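PDB 5Z6P: B-agarase from Agarivorans gilvus, which hydrolyses agarose as a beta-agarase of glycoside hydrolase family 50, probably by cleaving its beta-galactosidic linkages. Local coordinates for residues W89-F95 and V139-G143; H107-M111 and L683-C687; S264-L270 and D294-Y300; P373-H377 and A399-R404; V462-F468 and G523-T528. All blocks are in the same frame, centred on the assembly; numbering follows the deposited sequence.

Interaction 1 of 5, residues W89-F95 and V139-G143; sequences WSDLGNF and VELKG
Torsions decide how K142 and F95 meet their partners here. The lysine sets out with CG trans to its N (chi1 176°), then bends at chi2 and chi3, and its chain runs back along the loop of W89-F95. F95 instead holds its ring between its own N and carbonyl carbon (chi1 76°), which tips the ring toward L141. On the lysine side, K142 CG passes 3.3 Å from N94 OD1 and K142 CE lies 3.1 Å from G93 O. K142 NZ ends 3.3 Å from S90 O, a weak hydrogen bond. On the aromatic side, L141 CB approaches F95 CZ obliquely at 4.0 Å, while L141 CD1 sits at the edge of the W89 ring, 4.1 Å from CE3. L92 CD1 lies over the centre of one face of the F95 ring. L141 N donates to F95 O over 3.2 Å, within the carbonyl plane; because K142 also faces F95, the pairing is a classic beta bulge where the chain turns a corner at L141. Behind it, W89 stacks on W87 and F95 packs on L208. The chemistry implies uneven hold: that sound backbone bond accompanies a weak one, F95 N to K142 O, and the ammonium end is probably only loosely fixed.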
# COMPACT_ATOMS: atom_id res chain seq x y z
N TRP A 89 -0.01 -27.02 -19.69
CA TRP A 89 1.27 -27.12 -19.01
C TRP A 89 1.18 -27.93 -17.70
O TRP A 89 2.09 -27.88 -16.87
CB TRP A 89 1.83 -25.72 -18.71
CG TRP A 89 2.30 -24.99 -19.94
CD1 TRP A 89 2.46 -25.50 -21.18
CD2 TRP A 89 2.68 -23.61 -20.02
NE1 TRP A 89 2.91 -24.53 -22.04
CE2 TRP A 89 3.05 -23.36 -21.35
CE3 TRP A 89 2.74 -22.56 -19.10
CZ2 TRP A 89 3.47 -22.11 -21.79
CZ3 TRP A 89 3.16 -21.32 -19.53
CH2 TRP A 89 3.52 -21.11 -20.86
N SER A 90 0.08 -28.66 -17.54
CA SER A 90 -0.19 -29.40 -16.30
C SER A 90 0.51 -30.76 -16.24
O SER A 90 0.43 -31.47 -15.24
CB SER A 90 -1.69 -29.59 -16.12
OG SER A 90 -2.25 -30.30 -17.22
N ASP A 91 1.20 -31.12 -17.32
CA ASP A 91 1.86 -32.41 -17.41
C ASP A 91 3.37 -32.29 -17.27
O ASP A 91 4.09 -33.24 -17.53
CB ASP A 91 1.52 -33.08 -18.74
CG ASP A 91 1.95 -32.25 -19.94
OD1 ASP A 91 1.61 -31.04 -19.99
OD2 ASP A 91 2.62 -32.80 -20.85
N LEU A 92 3.85 -31.11 -16.87
CA LEU A 92 5.28 -30.82 -16.92
C LEU A 92 5.98 -31.06 -15.59
O LEU A 92 7.21 -30.99 -15.50
CB LEU A 92 5.50 -29.38 -17.36
CG LEU A 92 4.82 -28.94 -18.65
CD1 LEU A 92 5.01 -27.44 -18.86
CD2 LEU A 92 5.35 -29.72 -19.84
N GLY A 93 5.20 -31.35 -14.55
CA GLY A 93 5.75 -31.43 -13.21
C GLY A 93 5.94 -30.03 -12.67
O GLY A 93 5.24 -29.09 -13.08
N ASN A 94 6.88 -29.87 -11.75
CA ASN A 94 7.20 -28.57 -11.18
C ASN A 94 8.04 -27.74 -12.14
O ASN A 94 9.10 -28.17 -12.56
CB ASN A 94 7.95 -28.73 -9.86
CG ASN A 94 7.10 -29.39 -8.79
OD1 ASN A 94 5.88 -29.22 -8.75
ND2 ASN A 94 7.74 -30.12 -7.90
N PHE A 95 7.57 -26.54 -12.46
CA PHE A 95 8.23 -25.73 -13.48
C PHE A 95 7.98 -24.23 -13.34
O PHE A 95 7.07 -23.80 -12.63
CB PHE A 95 7.77 -26.18 -14.87
CG PHE A 95 6.40 -25.70 -15.22
CD1 PHE A 95 5.28 -26.39 -14.78
CD2 PHE A 95 6.22 -24.56 -15.98
CE1 PHE A 95 4.03 -25.95 -15.09
CE2 PHE A 95 4.95 -24.11 -16.29
CZ PHE A 95 3.86 -24.81 -15.85
N VAL A 139 9.04 -17.45 -13.17
CA VAL A 139 7.73 -17.35 -12.54
C VAL A 139 7.20 -18.76 -12.29
O VAL A 139 6.81 -19.45 -13.23
CB VAL A 139 6.74 -16.56 -13.40
CG1 VAL A 139 5.44 -16.37 -12.65
CG2 VAL A 139 7.33 -15.22 -13.78
N GLU A 140 7.22 -19.19 -11.03
CA GLU A 140 6.90 -20.58 -10.70
C GLU A 140 5.41 -20.79 -10.66
O GLU A 140 4.70 -20.17 -9.89
CB GLU A 140 7.52 -20.99 -9.37
CG GLU A 140 7.05 -22.38 -8.91
CD GLU A 140 8.00 -23.04 -7.92
OE1 GLU A 140 9.19 -23.24 -8.26
OE2 GLU A 140 7.56 -23.34 -6.80
N LEU A 141 4.95 -21.68 -11.53
CA LEU A 141 3.53 -21.95 -11.67
C LEU A 141 3.13 -23.25 -10.99
O LEU A 141 1.96 -23.53 -10.81
CB LEU A 141 3.15 -21.98 -13.16
CG LEU A 141 3.11 -20.63 -13.88
CD1 LEU A 141 2.86 -20.80 -15.37
CD2 LEU A 141 2.05 -19.73 -13.27
N LYS A 142 4.12 -24.06 -10.63
CA LYS A 142 3.86 -25.28 -9.88
C LYS A 142 5.09 -25.66 -9.07
O LYS A 142 6.21 -25.57 -9.57
CB LYS A 142 3.43 -26.43 -10.80
CG LYS A 142 3.22 -27.76 -10.05
CD LYS A 142 2.03 -28.56 -10.57
CE LYS A 142 2.36 -29.27 -11.86
NZ LYS A 142 1.29 -30.21 -12.29
N GLY A 143 4.86 -26.07 -7.83
CA GLY A 143 5.94 -26.50 -6.96
C GLY A 143 5.52 -27.59 -5.99
O GLY A 143 6.32 -28.45 -5.64

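Interaction 2 of 5, residues H107-M111 and L683-C687; sequences HSTQM and LVTAC
The side-chain amide of Q110 makes both direct hydrogen bonds of this contact. Its NE2 donates to L683 O over 2.9 Å, almost straight at 174°, and the acceptor lies in the amide plane although the N-H arrives from above the plane of the L683 carbonyl. Its OE1 receives T685 N at 3.0 Å, again from well above the carbonyl plane. Two bonds at adjoining corners fix the rotation of the amide, and a fully extended chain delivers it, chi1 of 177° swinging CG away from the backbone nitrogen. T685 crosses the glutamine at about a right angle: its OG1, bonded to N128, lies 3.5 Å from Q110 CG. V684 CG1 closes in on Q110 OE1 at 3.6 Å. Farther along, a water donates to S108 OG at 2.8 Å and to T685 O at 3.0 Å. The same S108 hydroxyl is bonded to E691, which also takes the N-H of C687, and the methylene carbons S108 CB and C687 CB meet at 3.9 Å. One primary amide thus satisfies the carbonyl before V684 and the N-H after it. The arrangement is that of a domain interface, joining strand 109-117 of the carbohydrate-binding-module-like domain to the loop that follows strand 664-668, probably part of the catalytic barrel.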
# COMPACT_ATOMS: atom_id res chain seq x y z
N HIS A 107 17.97 3.63 -15.29
CA HIS A 107 17.08 3.18 -14.21
C HIS A 107 16.53 1.76 -14.43
O HIS A 107 16.51 1.26 -15.55
CB HIS A 107 15.92 4.15 -14.07
CG HIS A 107 15.16 4.35 -15.35
ND1 HIS A 107 15.44 5.38 -16.23
CD2 HIS A 107 14.17 3.64 -15.92
CE1 HIS A 107 14.64 5.30 -17.27
NE2 HIS A 107 13.86 4.25 -17.11
N SER A 108 16.07 1.12 -13.35
CA SER A 108 15.47 -0.20 -13.46
C SER A 108 14.06 -0.14 -14.04
O SER A 108 13.47 0.93 -14.17
CB SER A 108 15.41 -0.91 -12.10
OG SER A 108 14.56 -0.23 -11.19
N THR A 109 13.53 -1.31 -14.36
CA THR A 109 12.14 -1.50 -14.74
C THR A 109 11.47 -2.46 -13.78
O THR A 109 11.98 -3.57 -13.54
CB THR A 109 12.01 -2.07 -16.17
OG1 THR A 109 12.62 -1.18 -17.10
CG2 THR A 109 10.55 -2.26 -16.53
N GLN A 110 10.33 -2.05 -13.25
CA GLN A 110 9.47 -2.99 -12.57
C GLN A 110 8.46 -3.53 -13.57
O GLN A 110 7.63 -2.79 -14.10
CB GLN A 110 8.78 -2.36 -11.37
CG GLN A 110 7.80 -3.30 -10.66
CD GLN A 110 7.12 -2.63 -9.48
OE1 GLN A 110 7.31 -1.45 -9.24
NE2 GLN A 110 6.32 -3.39 -8.75
N MET A 111 8.55 -4.82 -13.83
CA MET A 111 7.67 -5.48 -14.78
C MET A 111 6.78 -6.52 -14.11
O MET A 111 7.26 -7.39 -13.40
CB MET A 111 8.51 -6.13 -15.88
CG MET A 111 7.70 -6.93 -16.83
SD MET A 111 8.74 -7.75 -18.04
CE MET A 111 7.87 -9.24 -18.18
N LEU A 683 5.58 -2.95 -3.10
CA LEU A 683 4.57 -2.72 -4.14
C LEU A 683 5.16 -2.03 -5.38
O LEU A 683 4.76 -2.28 -6.51
CB LEU A 683 3.43 -1.90 -3.56
CG LEU A 683 2.68 -2.59 -2.41
CD1 LEU A 683 1.59 -1.69 -1.83
CD2 LEU A 683 2.10 -3.90 -2.88
N VAL A 684 6.11 -1.14 -5.13
CA VAL A 684 6.85 -0.46 -6.18
C VAL A 684 8.34 -0.64 -5.88
O VAL A 684 8.77 -0.42 -4.76
CB VAL A 684 6.49 1.02 -6.25
CG1 VAL A 684 7.15 1.67 -7.45
CG2 VAL A 684 4.96 1.22 -6.26
N THR A 685 9.11 -1.06 -6.87
CA THR A 685 10.44 -1.58 -6.59
C THR A 685 11.60 -0.88 -7.32
O THR A 685 11.44 -0.34 -8.41
CB THR A 685 10.51 -3.09 -6.89
OG1 THR A 685 10.39 -3.31 -8.30
CG2 THR A 685 9.40 -3.82 -6.19
N ALA A 686 12.76 -0.91 -6.67
CA ALA A 686 14.00 -0.35 -7.18
C ALA A 686 15.06 -1.46 -7.22
O ALA A 686 14.86 -2.50 -6.62
CB ALA A 686 14.46 0.79 -6.30
N CYS A 687 16.18 -1.23 -7.92
CA CYS A 687 17.20 -2.27 -8.04
C CYS A 687 18.20 -2.22 -6.90
O CYS A 687 18.97 -3.14 -6.70
CB CYS A 687 17.94 -2.17 -9.38
SG CYS A 687 18.94 -0.70 -9.56
O HOH W 1 11.96 0.67 -11.24

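Interaction 3 of 5, residues S264-L270 and D294-Y300; sequences SKFGGYL and DPEGYPY
An Asx turn lies at the heart of this contact, in the type I turn D294-G297 that joins strands 289-293 and 299-305 into a hairpin, and D294 uses its second oxygen to hold S264 of another type I turn. D294 OD1 accepts E296 N at 2.8 Å and Y298 N at 3.0 Å, from opposite faces of the carboxylate plane. D294 OD2 receives the S264 hydroxyl, OG, over 2.8 Å, head-on to its C-O bond. Two CH-pi contacts flank this polar centre: S264 CB stands 3.6 Å from the centroid of the Y298 ring, 18° off the normal, and P295 CG sits squarely over F266, 3.7 Å from the ring centroid. At the edge of Y298 come the carbonyls of Y269 and L270, with L270 CD1 alongside Y298 CE1 at 3.9 Å. A backbone bond, Y269 N to P299 O at 2.8 Å, attaches the loop to the start of strand 299-305. One water joins F266 N to D294 OD2 and E296 OE1, and a second carries K265 NZ to E296 OE2. R274 makes a cation-pi contact with Y298. D294 shapes its own turn through OD1 and ties it to the S264-G267 turn through OD2. Two N-H groups, a hydroxyl and a water all donate to this buried carboxylate, which probably favours its ionised form.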
# COMPACT_ATOMS: atom_id res chain seq x y z
N SER A 264 9.07 27.97 9.75
CA SER A 264 8.45 28.64 10.88
C SER A 264 8.30 27.65 12.04
O SER A 264 8.63 26.48 11.90
CB SER A 264 7.10 29.22 10.50
OG SER A 264 6.28 28.22 9.91
N LYS A 265 7.82 28.13 13.18
CA LYS A 265 7.59 27.27 14.33
C LYS A 265 6.83 25.98 14.00
O LYS A 265 7.24 24.89 14.38
CB LYS A 265 6.83 28.05 15.40
CG LYS A 265 6.33 27.21 16.54
CD LYS A 265 5.39 28.03 17.38
CE LYS A 265 5.05 27.35 18.68
NZ LYS A 265 4.14 28.22 19.48
N PHE A 266 5.74 26.11 13.26
CA PHE A 266 4.88 24.97 12.96
C PHE A 266 5.24 24.29 11.66
O PHE A 266 4.43 23.58 11.10
CB PHE A 266 3.42 25.42 12.93
CG PHE A 266 2.81 25.62 14.28
CD1 PHE A 266 2.36 24.54 15.03
CD2 PHE A 266 2.67 26.89 14.81
CE1 PHE A 266 1.80 24.73 16.27
CE2 PHE A 266 2.11 27.10 16.05
CZ PHE A 266 1.67 26.01 16.79
N GLY A 267 6.45 24.55 11.15
CA GLY A 267 6.99 23.79 10.04
C GLY A 267 6.57 24.29 8.68
O GLY A 267 6.82 23.64 7.68
N GLY A 268 5.93 25.45 8.65
CA GLY A 268 5.65 26.10 7.39
C GLY A 268 6.85 26.84 6.81
O GLY A 268 7.92 26.84 7.39
N TYR A 269 6.64 27.46 5.66
CA TYR A 269 7.70 28.09 4.88
C TYR A 269 7.94 29.53 5.36
O TYR A 269 7.21 30.44 5.02
CB TYR A 269 7.31 28.06 3.40
CG TYR A 269 8.30 28.63 2.40
CD1 TYR A 269 9.66 28.66 2.66
CD2 TYR A 269 7.86 29.10 1.18
CE1 TYR A 269 10.56 29.16 1.71
CE2 TYR A 269 8.73 29.61 0.23
CZ TYR A 269 10.08 29.64 0.50
OH TYR A 269 10.93 30.15 -0.46
N LEU A 270 8.97 29.71 6.17
CA LEU A 270 9.21 30.97 6.87
C LEU A 270 9.24 32.19 5.95
O LEU A 270 8.67 33.23 6.27
CB LEU A 270 10.52 30.87 7.65
CG LEU A 270 10.98 32.14 8.37
CD1 LEU A 270 10.04 32.50 9.50
CD2 LEU A 270 12.40 31.95 8.89
N ASP A 294 -0.23 27.08 8.05
CA ASP A 294 0.03 26.68 9.44
C ASP A 294 -0.69 27.63 10.42
O ASP A 294 -1.27 28.61 10.00
CB ASP A 294 1.57 26.54 9.71
CG ASP A 294 2.30 27.87 10.04
OD1 ASP A 294 1.66 28.93 10.23
OD2 ASP A 294 3.56 27.83 10.14
N PRO A 295 -0.71 27.31 11.73
CA PRO A 295 -1.49 28.14 12.65
C PRO A 295 -1.11 29.63 12.68
O PRO A 295 -1.92 30.46 13.07
CB PRO A 295 -1.23 27.49 14.00
CG PRO A 295 -0.98 26.06 13.69
CD PRO A 295 -0.29 26.04 12.35
N GLU A 296 0.12 29.95 12.28
CA GLU A 296 0.57 31.34 12.28
C GLU A 296 0.51 31.98 10.91
O GLU A 296 0.99 33.08 10.73
CB GLU A 296 2.01 31.42 12.80
CG GLU A 296 2.13 31.24 14.30
CD GLU A 296 3.57 31.13 14.73
OE1 GLU A 296 4.43 31.10 13.84
OE2 GLU A 296 3.85 31.05 15.94
N GLY A 297 -0.09 31.29 9.94
CA GLY A 297 -0.29 31.86 8.63
C GLY A 297 0.79 31.58 7.59
O GLY A 297 0.67 32.02 6.46
N TYR A 298 1.83 30.85 7.95
CA TYR A 298 2.86 30.48 6.97
C TYR A 298 2.39 29.38 6.03
O TYR A 298 1.77 28.43 6.46
CB TYR A 298 4.13 30.03 7.69
CG TYR A 298 4.72 31.12 8.54
CD1 TYR A 298 5.65 32.02 8.01
CD2 TYR A 298 4.37 31.25 9.87
CE1 TYR A 298 6.19 33.01 8.78
CE2 TYR A 298 4.91 32.23 10.66
CZ TYR A 298 5.82 33.11 10.11
OH TYR A 298 6.36 34.09 10.90
N PRO A 299 2.70 29.51 4.75
CA PRO A 299 2.26 28.43 3.86
C PRO A 299 2.87 27.08 4.27
O PRO A 299 3.98 27.03 4.79
CB PRO A 299 2.75 28.87 2.49
CG PRO A 299 3.00 30.32 2.61
CD PRO A 299 3.38 30.58 4.02
N TYR A 300 2.13 26.00 4.06
CA TYR A 300 2.54 24.70 4.56
C TYR A 300 2.34 23.60 3.53
O TYR A 300 1.35 23.57 2.80
CB TYR A 300 1.80 24.40 5.87
CG TYR A 300 2.16 23.09 6.57
CD1 TYR A 300 3.21 23.03 7.48
CD2 TYR A 300 1.42 21.93 6.34
CE1 TYR A 300 3.53 21.85 8.12
CE2 TYR A 300 1.73 20.74 6.99
CZ TYR A 300 2.79 20.70 7.88
OH TYR A 300 3.11 19.55 8.53
O HOH W 2 2.51 30.42 18.21
O HOH W 3 7.26 31.03 13.35
O HOH W 4 4.53 28.56 12.55

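Interaction 4 of 5, residues P373-H377 and A399-R404; sequences PLAEH and AANLQR
H377 and Q403 form the first shell: H377 NE2 donates to Q403 OE1 at 2.7 Å, in the plane of the glutamine carbonyl, with an N-H...O angle of 146°. The acceptor stands somewhat tilted from the imidazole plane, and ring and amide are turned 80° from each other. Around this bond the imidazole lies with one face against the helix backbone at A399-A400, while E376 CB lies over the other; A399 CB touches ND1 of H377 at 3.3 Å. L374 wedges in beside them. Its CD2 comes within 3.5 Å of Q403 OE1, and its CD1 reaches over one face of the R404 guanidinium, 4.0 Å from NE. Q403 makes its reach by stretching out fully from the helix (chi1 -176°, chi2 169°). A second shell positions the arginine: R404 NH1 donates to N401 OD1 at 3.0 Å, in the guanidinium plane, and to R225 O as well. Y395 of strand 388-395 ties the two sides, its OH bonded to L374 O and its side chain touching H377 and A400. The 3-10 turn before strand 378-384 is thus set against helix 397-406, whose other neighbours include helix 413-428, meeting Q403 through Y413, and helix 241-255, meeting R404 through E241 and L244.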
# COMPACT_ATOMS: atom_id res chain seq x y z
N PRO A 373 16.68 -9.89 29.93
CA PRO A 373 15.96 -8.61 29.91
C PRO A 373 15.34 -8.26 28.55
O PRO A 373 14.33 -7.54 28.49
CB PRO A 373 17.05 -7.59 30.28
CG PRO A 373 18.02 -8.38 31.10
CD PRO A 373 18.02 -9.77 30.53
N LEU A 374 15.93 -8.75 27.47
CA LEU A 374 15.39 -8.51 26.13
C LEU A 374 14.17 -9.40 25.82
O LEU A 374 13.58 -9.28 24.75
CB LEU A 374 16.47 -8.73 25.08
CG LEU A 374 17.65 -7.76 25.10
CD1 LEU A 374 18.71 -8.20 24.12
CD2 LEU A 374 17.22 -6.31 24.84
N ALA A 375 13.78 -10.26 26.76
CA ALA A 375 12.54 -11.04 26.62
C ALA A 375 11.32 -10.16 26.80
O ALA A 375 10.21 -10.56 26.48
CB ALA A 375 12.50 -12.20 27.63
N GLU A 376 11.54 -8.96 27.32
CA GLU A 376 10.52 -7.94 27.44
C GLU A 376 9.77 -7.71 26.12
O GLU A 376 8.63 -7.24 26.11
CB GLU A 376 11.15 -6.63 27.91
CG GLU A 376 10.20 -5.47 28.06
CD GLU A 376 9.23 -5.67 29.22
OE1 GLU A 376 9.59 -6.38 30.17
OE2 GLU A 376 8.11 -5.12 29.17
N HIS A 377 10.42 -8.01 25.01
CA HIS A 377 9.86 -7.68 23.71
C HIS A 377 9.16 -8.85 23.06
O HIS A 377 8.78 -8.77 21.90
CB HIS A 377 10.97 -7.13 22.81
CG HIS A 377 11.80 -6.09 23.50
ND1 HIS A 377 11.28 -4.88 23.88
CD2 HIS A 377 13.06 -6.13 23.96
CE1 HIS A 377 12.21 -4.19 24.52
NE2 HIS A 377 13.30 -4.93 24.58
N ALA A 399 12.27 -3.31 18.79
CA ALA A 399 12.20 -2.91 20.19
C ALA A 399 13.47 -3.33 20.92
O ALA A 399 14.02 -2.57 21.71
CB ALA A 399 10.96 -3.50 20.87
N ALA A 400 13.94 -4.54 20.63
CA ALA A 400 15.16 -5.09 21.25
C ALA A 400 16.35 -4.22 20.90
O ALA A 400 17.16 -3.93 21.77
CB ALA A 400 15.42 -6.53 20.80
N ASN A 401 16.43 -3.81 19.63
CA ASN A 401 17.52 -2.95 19.18
C ASN A 401 17.43 -1.54 19.78
O ASN A 401 18.45 -0.92 20.03
CB ASN A 401 17.56 -2.89 17.64
CG ASN A 401 17.95 -4.23 17.03
OD1 ASN A 401 18.78 -4.95 17.57
ND2 ASN A 401 17.36 -4.57 15.89
N LEU A 402 16.23 -1.05 20.02
CA LEU A 402 16.09 0.19 20.76
C LEU A 402 16.71 0.07 22.17
O LEU A 402 17.44 0.96 22.62
CB LEU A 402 14.63 0.60 20.87
CG LEU A 402 13.91 0.96 19.56
CD1 LEU A 402 12.55 1.57 19.86
CD2 LEU A 402 14.76 1.90 18.71
N GLN A 403 16.43 -1.04 22.85
CA GLN A 403 16.98 -1.24 24.18
C GLN A 403 18.51 -1.42 24.13
O GLN A 403 19.22 -0.84 24.95
CB GLN A 403 16.32 -2.45 24.86
CG GLN A 403 16.79 -2.63 26.29
CD GLN A 403 15.97 -3.63 27.07
OE1 GLN A 403 15.00 -4.18 26.56
NE2 GLN A 403 16.37 -3.87 28.31
N ARG A 404 18.98 -2.20 23.17
CA ARG A 404 20.42 -2.35 22.92
C ARG A 404 21.09 -1.00 22.70
O ARG A 404 22.16 -0.74 23.23
CB ARG A 404 20.67 -3.24 21.71
CG ARG A 404 20.38 -4.72 21.95
CD ARG A 404 20.57 -5.49 20.67
NE ARG A 404 20.61 -6.92 20.89
CZ ARG A 404 19.93 -7.81 20.18
NH1 ARG A 404 19.12 -7.41 19.20
NH2 ARG A 404 20.04 -9.10 20.45
O HOH W 5 14.03 -5.39 29.55

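Interaction 5 of 5, residues V462-F468 and G523-T528; sequences VSSGDDF and GIAIHT
At G523 the helix meets S464, whose OG lies 3.3 Å from the glycine carbonyl carbon, while S464 CA directs its hydrogen at G523 O. Next comes I524. Its CA points a C-H straight at S463 O over 3.4 Å, and its CG2 meets V462 CG2 at 4.1 Å, the two side chains crossing at about a right angle. I524 O is taken up inside the helix, accepting both the N-H and the hydroxyl of T528. One turn on, H527 dominates. A chi1 of -175° sends its ring out opposite the amide nitrogen and across the loop, and NE2 donates to D466 OD1 at 2.8 Å and 147°. The oxygen is approached on its anti side and lies near the imidazole plane, although carboxylate and ring are inclined at 62° to each other. G465 O sits over one face of the ring, offset toward the rim, and F468 CE1 approaches H527 CE1 obliquely at 3.8 Å. At the other nitrogen, a water 2.7 Å from H527 ND1 also accepts S463 N and donates to T528 OG1. That threonine closes the walk: its OG1 packs 3.7 Å from V462 CB. The loop has its own brace, S463 OG donating to G465 O on a lone pair, and L472 and F594 back the apolar end at V462 and I524. Overall this is a His-carboxylate hydrogen bond used to dock a loop, the segment between strands 461-462 and 472-473, on the opening turns of helix 523-530.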
# COMPACT_ATOMS: atom_id res chain seq x y z
N VAL A 462 -23.15 -2.54 4.81
CA VAL A 462 -23.42 -2.86 3.42
C VAL A 462 -22.18 -3.50 2.84
O VAL A 462 -21.08 -3.33 3.37
CB VAL A 462 -23.80 -1.62 2.59
CG1 VAL A 462 -25.11 -1.04 3.08
CG2 VAL A 462 -22.73 -0.61 2.72
N SER A 463 -22.35 -4.22 1.74
CA SER A 463 -21.26 -4.95 1.11
C SER A 463 -21.37 -5.00 -0.40
O SER A 463 -22.29 -4.42 -0.99
CB SER A 463 -21.22 -6.38 1.66
OG SER A 463 -20.19 -7.14 1.06
N SER A 464 -20.44 -5.71 -1.04
CA SER A 464 -20.55 -6.00 -2.46
C SER A 464 -20.90 -7.45 -2.73
O SER A 464 -21.10 -7.84 -3.87
CB SER A 464 -19.24 -5.66 -3.18
OG SER A 464 -19.12 -4.27 -3.27
N GLY A 465 -20.97 -8.25 -1.66
CA GLY A 465 -21.28 -9.66 -1.78
C GLY A 465 -21.86 -10.18 -0.49
O GLY A 465 -21.79 -9.50 0.54
N ASP A 466 -22.42 -11.38 -0.53
CA ASP A 466 -22.96 -11.99 0.68
C ASP A 466 -21.84 -12.19 1.71
O ASP A 466 -22.09 -12.27 2.92
CB ASP A 466 -23.68 -13.29 0.33
CG ASP A 466 -24.87 -13.05 -0.60
OD1 ASP A 466 -25.35 -11.89 -0.64
OD2 ASP A 466 -25.30 -14.00 -1.30
N ASP A 467 -20.61 -12.24 1.20
CA ASP A 467 -19.34 -12.21 1.91
C ASP A 467 -19.41 -11.44 3.23
O ASP A 467 -19.35 -12.02 4.32
CB ASP A 467 -18.30 -11.52 1.04
CG ASP A 467 -18.60 -11.66 -0.47
OD1 ASP A 467 -19.40 -12.58 -0.87
OD2 ASP A 467 -18.09 -10.78 -1.24
N PHE A 468 -19.56 -10.11 3.10
CA PHE A 468 -19.38 -9.11 4.17
C PHE A 468 -17.97 -9.18 4.73
O PHE A 468 -17.71 -8.77 5.87
CB PHE A 468 -20.41 -9.28 5.29
CG PHE A 468 -21.73 -8.62 4.99
CD1 PHE A 468 -22.68 -9.26 4.22
CD2 PHE A 468 -22.01 -7.36 5.49
CE1 PHE A 468 -23.89 -8.65 3.92
CE2 PHE A 468 -23.21 -6.74 5.20
CZ PHE A 468 -24.15 -7.38 4.43
N GLY A 523 -20.65 -2.56 -7.13
CA GLY A 523 -20.95 -3.67 -6.24
C GLY A 523 -21.79 -3.36 -5.01
O GLY A 523 -22.69 -4.12 -4.65
N ILE A 524 -21.52 -2.24 -4.36
CA ILE A 524 -22.27 -1.84 -3.17
C ILE A 524 -23.72 -1.51 -3.53
O ILE A 524 -24.64 -1.85 -2.80
CB ILE A 524 -21.62 -0.63 -2.45
CG1 ILE A 524 -20.27 -1.02 -1.83
CG2 ILE A 524 -22.52 -0.08 -1.38
CD1 ILE A 524 -19.41 0.19 -1.45
N ALA A 525 -23.92 -0.86 -4.67
CA ALA A 525 -25.26 -0.56 -5.14
C ALA A 525 -26.01 -1.85 -5.47
O ALA A 525 -27.13 -2.07 -5.01
CB ALA A 525 -25.22 0.36 -6.33
N ILE A 526 -25.36 -2.72 -6.24
CA ILE A 526 -25.97 -3.94 -6.74
C ILE A 526 -26.35 -4.91 -5.61
O ILE A 526 -27.47 -5.40 -5.57
CB ILE A 526 -25.04 -4.63 -7.75
CG1 ILE A 526 -24.82 -3.69 -8.95
CG2 ILE A 526 -25.62 -5.98 -8.20
CD1 ILE A 526 -23.80 -4.14 -9.95
N HIS A 527 -25.41 -5.18 -4.70
CA HIS A 527 -25.67 -6.09 -3.60
C HIS A 527 -26.77 -5.56 -2.66
O HIS A 527 -27.66 -6.30 -2.28
CB HIS A 527 -24.40 -6.34 -2.78
CG HIS A 527 -24.59 -7.35 -1.69
ND1 HIS A 527 -24.87 -7.01 -0.39
CD2 HIS A 527 -24.55 -8.71 -1.73
CE1 HIS A 527 -24.99 -8.11 0.33
NE2 HIS A 527 -24.81 -9.15 -0.46
N THR A 528 -26.67 -4.29 -2.31
CA THR A 528 -27.64 -3.68 -1.41
C THR A 528 -29.07 -3.70 -2.00
O THR A 528 -30.01 -3.99 -1.28
CB THR A 528 -27.22 -2.25 -1.05
OG1 THR A 528 -25.97 -2.29 -0.35
CG2 THR A 528 -28.24 -1.59 -0.18
O HOH W 6 -25.29 -4.63 0.87
O HOH W 7 -22.68 -7.20 -5.88

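Overall arrangement
The five examples illustrate how contacts scattered through a large chain join parts near and far in sequence, none touching another. Interactions 1 and 2 come nearest, about 7 Å between nearest atoms and 26 Å between centres; both reach the strands of the carbohydrate-binding-module-like domain, and their segments alternate along the sequence. Interaction 2 spans the greatest sequence distance, so interactions 3, 4 and 5 all fall between its two segments. Interaction 3, at the hairpin of strands 289-293 and 299-305, lies across the chain's centre from interaction 1, with centres 59 Å apart. Interactions 4 and 5 have centres 45 Å apart, each joining a loop to a helix.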